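Local coordinates for protein sugar phosphate isomerase/epimerase (Parabacteroides distasonis, PDB 3L23) that binds magnesium and probably acts as a sugar phosphate isomerase or epimerase with a xylose isomerase-like TIM-barrel fold, at residues A[165-170]-A[217-222]; A[212-217]-A[240-245]. All coordinates share one frame; numbering follows the deposited sequence.

How the interactions relate
Both contacts lie at one magnesium site, their centres about 8 Å apart. In interaction 2, two neighbouring strands of the barrel supply Asp216 OD2, 2.0 Å from magnesium, and His242 ND1, 2.3 Å from it; interaction 1 adds His165 NE2, and Glu275 completes the protein ligands beside two waters. Strand 211-216 runs straight into helix 217-222, so Val217 belongs to both contacts. Asn166 OD1 bonds Asp216 N at 3.0 Å, tying the loop after strand 162-165 to the residue that caps this helix. Lys244 of interaction 2 in turn makes a cation-pi contact with Tyr218, which backs the Trp219 indole in interaction 1.

Interaction 1: residues A[165-170]-A[217-222]; sequences HNHNME and VYWTVM. With MG (magnesium ion), chain B.
His167 presents the CD2 edge of its imidazole to one face of the Trp219 indole, at the C-terminal mouth of a TIM barrel of the xylose isomerase-like family. The rings form a T-shaped (edge-to-face) pair: the imidazole and the five-membered ring of Trp219 have centroids 4.8 Å apart and planes inclined by 62°. The approach is toward the rim of the indole, with His167 CD2 3.7 Å from Trp219 NE1. Tyr218 CE2 sits over the centre of the opposite face, so the indole has an aromatic neighbour on either face. At its edge lies the amide of Asn168, whose CG is 3.6 Å from Trp219 CE3, with the amide plane steeply inclined to the ring. From this edge, Asn168 ND2 donates to Met222 O at 3.2 Å in a nearly straight bond (173° at the hydrogen); the acceptor lies in the amide plane, but the donor stands above the carbonyl plane rather than on a lone pair.

Asn166 makes the deeper link. Its CG is tucked between the backbone N and the carbonyl carbon (chi1 63°), and from there ND2 gives hydrogen bonds to two acceptors: a bent one to Thr220 OG1 at 3.3 Å, tilted from the amide plane, and a shorter one to His167 O at 2.9 Å. The first joins loop to helix and the second folds the loop on itself; with OD1 accepting from Asp216 N, they hold the amide at both ends. Thr220 OG1 also bonds Asp216 O. Asp216 serves as N-cap of helix 217-222, its OD1 accepting from Trp219 N, so the helix that carries the indole is anchored to a magnesium ligand.

His165 supplies another ligand, NE2 lying 2.2 Å from magnesium, while its ND1 bonds Pro128 O and its CE1 rests over one face of the His167 ring.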
ATOM      1  N   HIS A 165      -0.680   3.192   3.658  1.00 30.89           N
ATOM      2  CA  HIS A 165      -1.629   3.026   2.534  1.00 30.53           C
ATOM      3  C   HIS A 165      -3.057   3.045   3.059  1.00 30.47           C
ATOM      4  O   HIS A 165      -3.433   2.335   4.005  1.00 29.30           O
ATOM      5  CB  HIS A 165      -1.317   1.724   1.750  1.00 30.76           C
ATOM      6  CG  HIS A 165      -2.444   1.204   0.896  1.00 29.20           C
ATOM      7  ND1 HIS A 165      -3.560   0.598   1.438  1.00 30.30           N
ATOM      8  CD2 HIS A 165      -2.606   1.138  -0.453  1.00 30.91           C
ATOM      9  CE1 HIS A 165      -4.369   0.203   0.466  1.00 33.64           C
ATOM     10  NE2 HIS A 165      -3.812   0.518  -0.693  1.00 29.39           N
ATOM     11  N   ASN A 166      -3.907   3.834   2.396  1.00 30.67           N
ATOM     12  CA  ASN A 166      -5.271   4.023   2.803  1.00 30.28           C
ATOM     13  C   ASN A 166      -6.265   3.213   1.983  1.00 31.35           C
ATOM     14  O   ASN A 166      -5.988   2.860   0.832  1.00 30.75           O
ATOM     15  CB  ASN A 166      -5.686   5.476   2.612  1.00 31.18           C
ATOM     16  CG  ASN A 166      -5.632   5.905   1.134  1.00 32.42           C
ATOM     17  OD1 ASN A 166      -4.539   6.099   0.545  1.00 31.59           O
ATOM     18  ND2 ASN A 166      -6.823   6.078   0.524  1.00 31.98           N
ATOM     19  N   HIS A 167      -7.400   2.913   2.614  1.00 30.23           N
ATOM     20  CA  HIS A 167      -8.630   2.574   1.888  1.00 30.67           C
ATOM     21  C   HIS A 167      -9.575   3.778   2.032  1.00 29.50           C
ATOM     22  O   HIS A 167      -9.119   4.914   1.895  1.00 30.20           O
ATOM     23  CB  HIS A 167      -9.249   1.254   2.333  1.00 30.67           C
ATOM     24  CG  HIS A 167      -8.361   0.061   2.106  1.00 31.42           C
ATOM     25  ND1 HIS A 167      -7.315  -0.251   2.942  1.00 33.24           N
ATOM     26  CD2 HIS A 167      -8.384  -0.910   1.159  1.00 33.47           C
ATOM     27  CE1 HIS A 167      -6.718  -1.355   2.522  1.00 32.14           C
ATOM     28  NE2 HIS A 167      -7.347  -1.783   1.439  1.00 31.28           N
ATOM     29  N   ASN A 168     -10.858   3.576   2.282  1.00 29.71           N
ATOM     30  CA  ASN A 168     -11.770   4.715   2.421  1.00 29.75           C
ATOM     31  C   ASN A 168     -12.216   4.992   3.830  1.00 30.80           C
ATOM     32  O   ASN A 168     -12.794   6.048   4.076  1.00 30.25           O
ATOM     33  CB  ASN A 168     -12.995   4.577   1.478  1.00 29.79           C
ATOM     34  CG  ASN A 168     -13.804   3.319   1.695  1.00 31.29           C
ATOM     35  OD1 ASN A 168     -13.377   2.358   2.365  1.00 32.10           O
ATOM     36  ND2 ASN A 168     -14.986   3.286   1.049  1.00 34.37           N
HETATM   37  N   MSE A 169     -11.937   4.080   4.758  1.00 30.83           N
HETATM   38  CA  MSE A 169     -12.321   4.308   6.149  1.00 31.63           C
HETATM   39  C   MSE A 169     -11.638   5.535   6.732  1.00 30.49           C
HETATM   40  O   MSE A 169     -12.138   6.127   7.689  1.00 30.79           O
HETATM   41  CB  MSE A 169     -11.993   3.107   7.066  1.00 32.72           C
HETATM   42  CG  MSE A 169     -12.663   1.772   6.745  1.00 34.76           C
HETATM   43 SE   MSE A 169     -11.596   0.821   5.332  0.75 44.86          SE
HETATM   44  CE  MSE A 169      -9.865   1.348   5.884  1.00 31.25           C
ATOM     45  N   GLU A 170     -10.468   5.862   6.208  1.00 29.99           N
ATOM     46  CA  GLU A 170      -9.695   7.031   6.675  1.00 30.02           C
ATOM     47  C   GLU A 170     -10.440   8.331   6.377  1.00 29.30           C
ATOM     48  O   GLU A 170     -10.107   9.385   6.912  1.00 28.21           O
ATOM     49  CB  GLU A 170      -8.305   7.042   6.041  1.00 29.85           C
ATOM     50  CG  GLU A 170      -7.389   5.901   6.429  1.00 29.99           C
ATOM     51  CD  GLU A 170      -7.585   4.601   5.684  1.00 31.54           C
ATOM     52  OE1 GLU A 170      -8.536   4.449   4.882  1.00 31.41           O
ATOM     53  OE2 GLU A 170      -6.690   3.745   5.842  1.00 31.36           O
ATOM     54  N   VAL A 217      -5.467   5.766  -5.132  1.00 31.11           N
ATOM     55  CA  VAL A 217      -6.340   6.760  -5.767  1.00 30.21           C
ATOM     56  C   VAL A 217      -7.798   6.304  -5.815  1.00 29.68           C
ATOM     57  O   VAL A 217      -8.699   7.149  -5.752  1.00 29.35           O
ATOM     58  CB  VAL A 217      -5.816   7.203  -7.170  1.00 29.66           C
ATOM     59  CG1 VAL A 217      -4.454   7.837  -7.025  1.00 32.08           C
ATOM     60  CG2 VAL A 217      -5.771   6.043  -8.187  1.00 28.73           C
ATOM     61  N   TYR A 218      -8.047   5.000  -6.031  1.00 29.19           N
ATOM     62  CA  TYR A 218      -9.403   4.483  -6.108  1.00 29.31           C
ATOM     63  C   TYR A 218     -10.100   4.600  -4.743  1.00 30.06           C
ATOM     64  O   TYR A 218     -11.259   5.066  -4.640  1.00 29.64           O
ATOM     65  CB  TYR A 218      -9.411   3.015  -6.526  1.00 29.48           C
ATOM     66  CG  TYR A 218     -10.751   2.317  -6.415  1.00 29.19           C
ATOM     67  CD1 TYR A 218     -11.767   2.477  -7.368  1.00 28.50           C
ATOM     68  CD2 TYR A 218     -11.055   1.465  -5.321  1.00 28.27           C
ATOM     69  CE1 TYR A 218     -12.955   1.794  -7.270  1.00 29.96           C
ATOM     70  CE2 TYR A 218     -12.206   0.819  -5.232  1.00 29.44           C
ATOM     71  CZ  TYR A 218     -13.196   0.973  -6.194  1.00 30.82           C
ATOM     72  OH  TYR A 218     -14.385   0.330  -6.126  1.00 31.16           O
ATOM     73  N   TRP A 219      -9.422   4.125  -3.696  1.00 30.05           N
ATOM     74  CA  TRP A 219     -10.071   4.147  -2.404  1.00 29.76           C
ATOM     75  C   TRP A 219     -10.266   5.563  -1.895  1.00 29.91           C
ATOM     76  O   TRP A 219     -11.161   5.818  -1.101  1.00 29.29           O
ATOM     77  CB  TRP A 219      -9.343   3.261  -1.382  1.00 30.67           C
ATOM     78  CG  TRP A 219      -9.608   1.816  -1.665  1.00 30.12           C
ATOM     79  CD1 TRP A 219      -8.755   0.927  -2.216  1.00 32.77           C
ATOM     80  CD2 TRP A 219     -10.842   1.114  -1.452  1.00 30.56           C
ATOM     81  NE1 TRP A 219      -9.366  -0.272  -2.379  1.00 30.60           N
ATOM     82  CE2 TRP A 219     -10.645  -0.202  -1.888  1.00 30.66           C
ATOM     83  CE3 TRP A 219     -12.078   1.472  -0.924  1.00 33.13           C
ATOM     84  CZ2 TRP A 219     -11.641  -1.165  -1.837  1.00 30.98           C
ATOM     85  CZ3 TRP A 219     -13.077   0.516  -0.832  1.00 32.89           C
ATOM     86  CH2 TRP A 219     -12.864  -0.796  -1.321  1.00 33.13           C
ATOM     87  N   THR A 220      -9.454   6.501  -2.342  1.00 27.37           N
ATOM     88  CA  THR A 220      -9.649   7.947  -2.041  1.00 27.83           C
ATOM     89  C   THR A 220     -10.963   8.444  -2.626  1.00 27.32           C
ATOM     90  O   THR A 220     -11.818   9.040  -1.924  1.00 27.12           O
ATOM     91  CB  THR A 220      -8.429   8.817  -2.499  1.00 27.51           C
ATOM     92  OG1 THR A 220      -7.251   8.281  -1.890  1.00 29.20           O
ATOM     93  CG2 THR A 220      -8.600  10.294  -2.071  1.00 29.66           C
ATOM     94  N   VAL A 221     -11.194   8.109  -3.895  1.00 28.24           N
ATOM     95  CA  VAL A 221     -12.463   8.424  -4.523  1.00 28.24           C
ATOM     96  C   VAL A 221     -13.653   7.728  -3.815  1.00 29.71           C
ATOM     97  O   VAL A 221     -14.708   8.336  -3.612  1.00 29.76           O
ATOM     98  CB  VAL A 221     -12.401   8.122  -6.049  1.00 27.99           C
ATOM     99  CG1 VAL A 221     -13.786   8.294  -6.732  1.00 28.85           C
ATOM    100  CG2 VAL A 221     -11.278   9.010  -6.736  1.00 29.53           C
HETATM  101  N   MSE A 222     -13.446   6.496  -3.361  1.00 28.29           N
HETATM  102  CA  MSE A 222     -14.488   5.734  -2.658  1.00 28.26           C
HETATM  103  C   MSE A 222     -14.715   6.272  -1.276  1.00 27.71           C
HETATM  104  O   MSE A 222     -15.710   5.895  -0.603  1.00 30.02           O
HETATM  105  CB  MSE A 222     -14.110   4.261  -2.584  1.00 28.10           C
HETATM  106  CG  MSE A 222     -14.128   3.560  -3.906  1.00 31.18           C
HETATM  107 SE   MSE A 222     -15.860   3.262  -4.646  0.75 31.53          SE
HETATM  108  CE  MSE A 222     -16.149   1.764  -3.458  1.00 35.35           C
TER
HETATM  109 MG    MG B   1      -4.457  -0.283  -2.683  1.00 16.51          MG
HETATM  110  O   HOH W   1      -6.238  -0.977  -1.746  1.00 20.44           O
HETATM  111  O   HOH W   2      -3.692  -2.256  -1.626  1.00 21.55           O

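Interaction 2: residues A[212-217]-A[240-245]; sequences YFEMDV and VLHIKD. With MG (magnesium ion), chain B.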
ATOM      1  N   TYR A 212       5.372   8.753   5.604  1.00 30.36           N
ATOM      2  CA  TYR A 212       4.907   9.191   4.286  1.00 30.48           C
ATOM      3  C   TYR A 212       3.708   8.334   3.942  1.00 30.99           C
ATOM      4  O   TYR A 212       3.416   7.313   4.593  1.00 30.32           O
ATOM      5  CB  TYR A 212       5.997   9.052   3.196  1.00 30.31           C
ATOM      6  CG  TYR A 212       6.380   7.610   2.971  1.00 30.67           C
ATOM      7  CD1 TYR A 212       7.339   6.993   3.772  1.00 32.46           C
ATOM      8  CD2 TYR A 212       5.795   6.852   1.954  1.00 31.18           C
ATOM      9  CE1 TYR A 212       7.657   5.640   3.592  1.00 31.12           C
ATOM     10  CE2 TYR A 212       6.082   5.518   1.787  1.00 31.17           C
ATOM     11  CZ  TYR A 212       7.025   4.915   2.599  1.00 32.68           C
ATOM     12  OH  TYR A 212       7.290   3.567   2.427  1.00 32.10           O
ATOM     13  N   PHE A 213       3.030   8.735   2.883  1.00 30.33           N
ATOM     14  CA  PHE A 213       1.805   8.114   2.461  1.00 30.94           C
ATOM     15  C   PHE A 213       1.876   7.527   1.046  1.00 31.24           C
ATOM     16  O   PHE A 213       2.474   8.124   0.121  1.00 31.94           O
ATOM     17  CB  PHE A 213       0.641   9.136   2.584  1.00 29.91           C
ATOM     18  CG  PHE A 213       0.346   9.516   4.020  1.00 29.81           C
ATOM     19  CD1 PHE A 213       1.066  10.453   4.671  1.00 30.39           C
ATOM     20  CD2 PHE A 213      -0.613   8.823   4.743  1.00 28.60           C
ATOM     21  CE1 PHE A 213       0.853  10.730   6.017  1.00 29.13           C
ATOM     22  CE2 PHE A 213      -0.846   9.092   6.100  1.00 30.47           C
ATOM     23  CZ  PHE A 213      -0.123  10.034   6.729  1.00 29.64           C
ATOM     24  N   GLU A 214       1.303   6.330   0.903  1.00 32.08           N
ATOM     25  CA  GLU A 214       1.094   5.716  -0.404  1.00 31.74           C
ATOM     26  C   GLU A 214      -0.388   5.893  -0.634  1.00 31.79           C
ATOM     27  O   GLU A 214      -1.172   5.125  -0.080  1.00 29.29           O
ATOM     28  CB  GLU A 214       1.465   4.229  -0.403  1.00 32.34           C
ATOM     29  CG  GLU A 214       1.194   3.489  -1.708  1.00 32.72           C
ATOM     30  CD  GLU A 214       1.557   2.059  -1.638  1.00 32.61           C
ATOM     31  OE1 GLU A 214       1.000   1.345  -0.791  1.00 30.82           O
ATOM     32  OE2 GLU A 214       2.419   1.616  -2.416  1.00 32.51           O
HETATM   33  N   MSE A 215      -0.772   6.855  -1.477  1.00 31.46           N
HETATM   34  CA  MSE A 215      -2.194   7.155  -1.654  1.00 31.12           C
HETATM   35  C   MSE A 215      -2.788   6.187  -2.679  1.00 31.59           C
HETATM   36  O   MSE A 215      -2.293   6.070  -3.809  1.00 31.99           O
HETATM   37  CB  MSE A 215      -2.419   8.592  -2.114  1.00 31.13           C
HETATM   38  CG  MSE A 215      -3.859   8.858  -2.556  1.00 31.19           C
HETATM   39 SE   MSE A 215      -4.313  10.714  -2.538  0.75 30.09          SE
HETATM   40  CE  MSE A 215      -4.790  10.859  -0.716  1.00 30.99           C
ATOM     41  N   ASP A 216      -3.837   5.483  -2.283  1.00 31.22           N
ATOM     42  CA  ASP A 216      -4.575   4.628  -3.219  1.00 31.01           C
ATOM     43  C   ASP A 216      -5.636   5.507  -3.841  1.00 30.54           C
ATOM     44  O   ASP A 216      -6.598   5.921  -3.175  1.00 31.31           O
ATOM     45  CB  ASP A 216      -5.154   3.421  -2.519  1.00 30.51           C
ATOM     46  CG  ASP A 216      -5.828   2.449  -3.459  1.00 31.40           C
ATOM     47  OD1 ASP A 216      -6.706   2.890  -4.206  1.00 30.65           O
ATOM     48  OD2 ASP A 216      -5.529   1.241  -3.373  1.00 32.15           O
ATOM     49  N   VAL A 217      -5.467   5.766  -5.132  1.00 31.11           N
ATOM     50  CA  VAL A 217      -6.340   6.760  -5.767  1.00 30.21           C
ATOM     51  C   VAL A 217      -7.798   6.304  -5.815  1.00 29.68           C
ATOM     52  O   VAL A 217      -8.699   7.149  -5.752  1.00 29.35           O
ATOM     53  CB  VAL A 217      -5.816   7.203  -7.170  1.00 29.66           C
ATOM     54  CG1 VAL A 217      -4.454   7.837  -7.025  1.00 32.08           C
ATOM     55  CG2 VAL A 217      -5.771   6.043  -8.187  1.00 28.73           C
ATOM     56  N   VAL A 240       4.126   7.799  -2.956  1.00 32.71           N
ATOM     57  CA  VAL A 240       3.905   6.610  -3.786  1.00 32.57           C
ATOM     58  C   VAL A 240       2.421   6.542  -4.078  1.00 32.61           C
ATOM     59  O   VAL A 240       1.648   7.000  -3.275  1.00 32.13           O
ATOM     60  CB  VAL A 240       4.349   5.314  -3.037  1.00 33.49           C
ATOM     61  CG1 VAL A 240       4.244   4.087  -3.945  1.00 33.45           C
ATOM     62  CG2 VAL A 240       5.800   5.459  -2.473  1.00 33.23           C
ATOM     63  N   LEU A 241       2.003   6.003  -5.235  1.00 31.49           N
ATOM     64  CA  LEU A 241       0.581   5.790  -5.480  1.00 32.06           C
ATOM     65  C   LEU A 241       0.199   4.329  -5.736  1.00 31.31           C
ATOM     66  O   LEU A 241       0.990   3.546  -6.224  1.00 31.60           O
ATOM     67  CB  LEU A 241       0.076   6.567  -6.721  1.00 31.99           C
ATOM     68  CG  LEU A 241       0.229   8.093  -6.769  1.00 31.51           C
ATOM     69  CD1 LEU A 241      -0.359   8.647  -8.045  1.00 30.81           C
ATOM     70  CD2 LEU A 241      -0.464   8.683  -5.533  1.00 31.26           C
ATOM     71  N   HIS A 242      -1.028   3.973  -5.369  1.00 30.90           N
ATOM     72  CA  HIS A 242      -1.694   2.839  -5.979  1.00 30.06           C
ATOM     73  C   HIS A 242      -2.604   3.359  -7.069  1.00 30.48           C
ATOM     74  O   HIS A 242      -3.411   4.271  -6.835  1.00 30.44           O
ATOM     75  CB  HIS A 242      -2.525   2.043  -4.977  1.00 30.04           C
ATOM     76  CG  HIS A 242      -1.742   0.995  -4.258  1.00 29.14           C
ATOM     77  ND1 HIS A 242      -2.360   0.016  -3.494  1.00 30.57           N
ATOM     78  CD2 HIS A 242      -0.412   0.785  -4.159  1.00 32.13           C
ATOM     79  CE1 HIS A 242      -1.416  -0.776  -3.004  1.00 32.46           C
ATOM     80  NE2 HIS A 242      -0.234  -0.331  -3.388  1.00 31.93           N
ATOM     81  N   ILE A 243      -2.427   2.802  -8.272  1.00 30.68           N
ATOM     82  CA  ILE A 243      -3.251   3.104  -9.439  1.00 31.07           C
ATOM     83  C   ILE A 243      -4.219   1.935  -9.589  1.00 30.37           C
ATOM     84  O   ILE A 243      -3.824   0.774  -9.793  1.00 30.62           O
ATOM     85  CB  ILE A 243      -2.377   3.290 -10.716  1.00 30.97           C
ATOM     86  CG1 ILE A 243      -1.354   4.439 -10.584  1.00 32.11           C
ATOM     87  CG2 ILE A 243      -3.208   3.503 -12.001  1.00 30.23           C
ATOM     88  CD1 ILE A 243      -1.915   5.824 -10.298  1.00 29.93           C
ATOM     89  N   LYS A 244      -5.506   2.248  -9.423  1.00 30.38           N
ATOM     90  CA  LYS A 244      -6.557   1.261  -9.272  1.00 29.89           C
ATOM     91  C   LYS A 244      -7.856   1.843  -9.786  1.00 29.81           C
ATOM     92  O   LYS A 244      -8.047   3.065  -9.676  1.00 29.08           O
ATOM     93  CB  LYS A 244      -6.730   0.924  -7.788  1.00 30.30           C
ATOM     94  CG  LYS A 244      -7.643  -0.198  -7.523  1.00 31.20           C
ATOM     95  CD  LYS A 244      -7.809  -0.552  -6.054  1.00 32.48           C
ATOM     96  CE  LYS A 244      -8.767  -1.714  -5.919  1.00 33.39           C
ATOM     97  NZ  LYS A 244     -10.134  -1.492  -6.548  1.00 34.58           N
ATOM     98  N   ASP A 245      -8.744   0.986 -10.297  1.00 28.90           N
ATOM     99  CA  ASP A 245     -10.090   1.360 -10.768  1.00 28.86           C
ATOM    100  C   ASP A 245     -11.037   0.360 -10.073  1.00 29.52           C
ATOM    101  O   ASP A 245     -10.595  -0.398  -9.198  1.00 30.12           O
ATOM    102  CB  ASP A 245     -10.141   1.277 -12.316  1.00 28.79           C
ATOM    103  CG  ASP A 245     -11.223   2.148 -12.949  1.00 31.12           C
ATOM    104  OD1 ASP A 245     -12.302   2.397 -12.341  1.00 30.02           O
ATOM    105  OD2 ASP A 245     -11.027   2.536 -14.138  1.00 30.28           O
TER
HETATM  106 MG    MG B   1      -4.457  -0.283  -2.683  1.00 16.51          MG
HETATM  107  O   HOH W   1      -6.238  -0.977  -1.746  1.00 20.44           O
HETATM  108  O   HOH W   2      -3.692  -2.256  -1.626  1.00 21.55           O
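Glu214 and Val240 face each other on adjacent parallel strands of the TIM barrel, 211-216 and 238-243, whose short segments here run 17° apart. Glu214 CB lies against the carbonyl O and CB of Val240; CG, anti to its backbone N (chi1 176°), continues an extended chain that passes across Val240, CG lying 3.8 Å from Val240 CG1. At CD the chain reaches the imidazole of His242, lying 3.4 Å from CD2 of that ring. Both oxygens lie beside the His242 ring; OE2 also touches Val240 CG1, at 3.4 Å, and OE1 also accepts a hydrogen bond from His79 NE2. Neither oxygen is well placed to bond His242 NE2, which instead pairs with Glu47 OE1. With an alanine here, His79 NE2 would probably lose this acceptor and a gap would open beside the His242 ring.

On the same side of the sheet, Asp216 OD2 and His242 ND1 both bind magnesium, OD2 lying near the plane of the imidazole at its edge. Behind them the backbones are joined in parallel ladder fashion: Met215 N donates to Val240 O at 3.0 Å, and Met215 O accepts from His242 N at 2.9 Å. On the other side Met215 CB meets Leu241 CD2. The ladder ends where the first strand turns into helix: Val217 N reaches His242 O at 3.1 Å in an almost straight bond, 176° at the hydrogen.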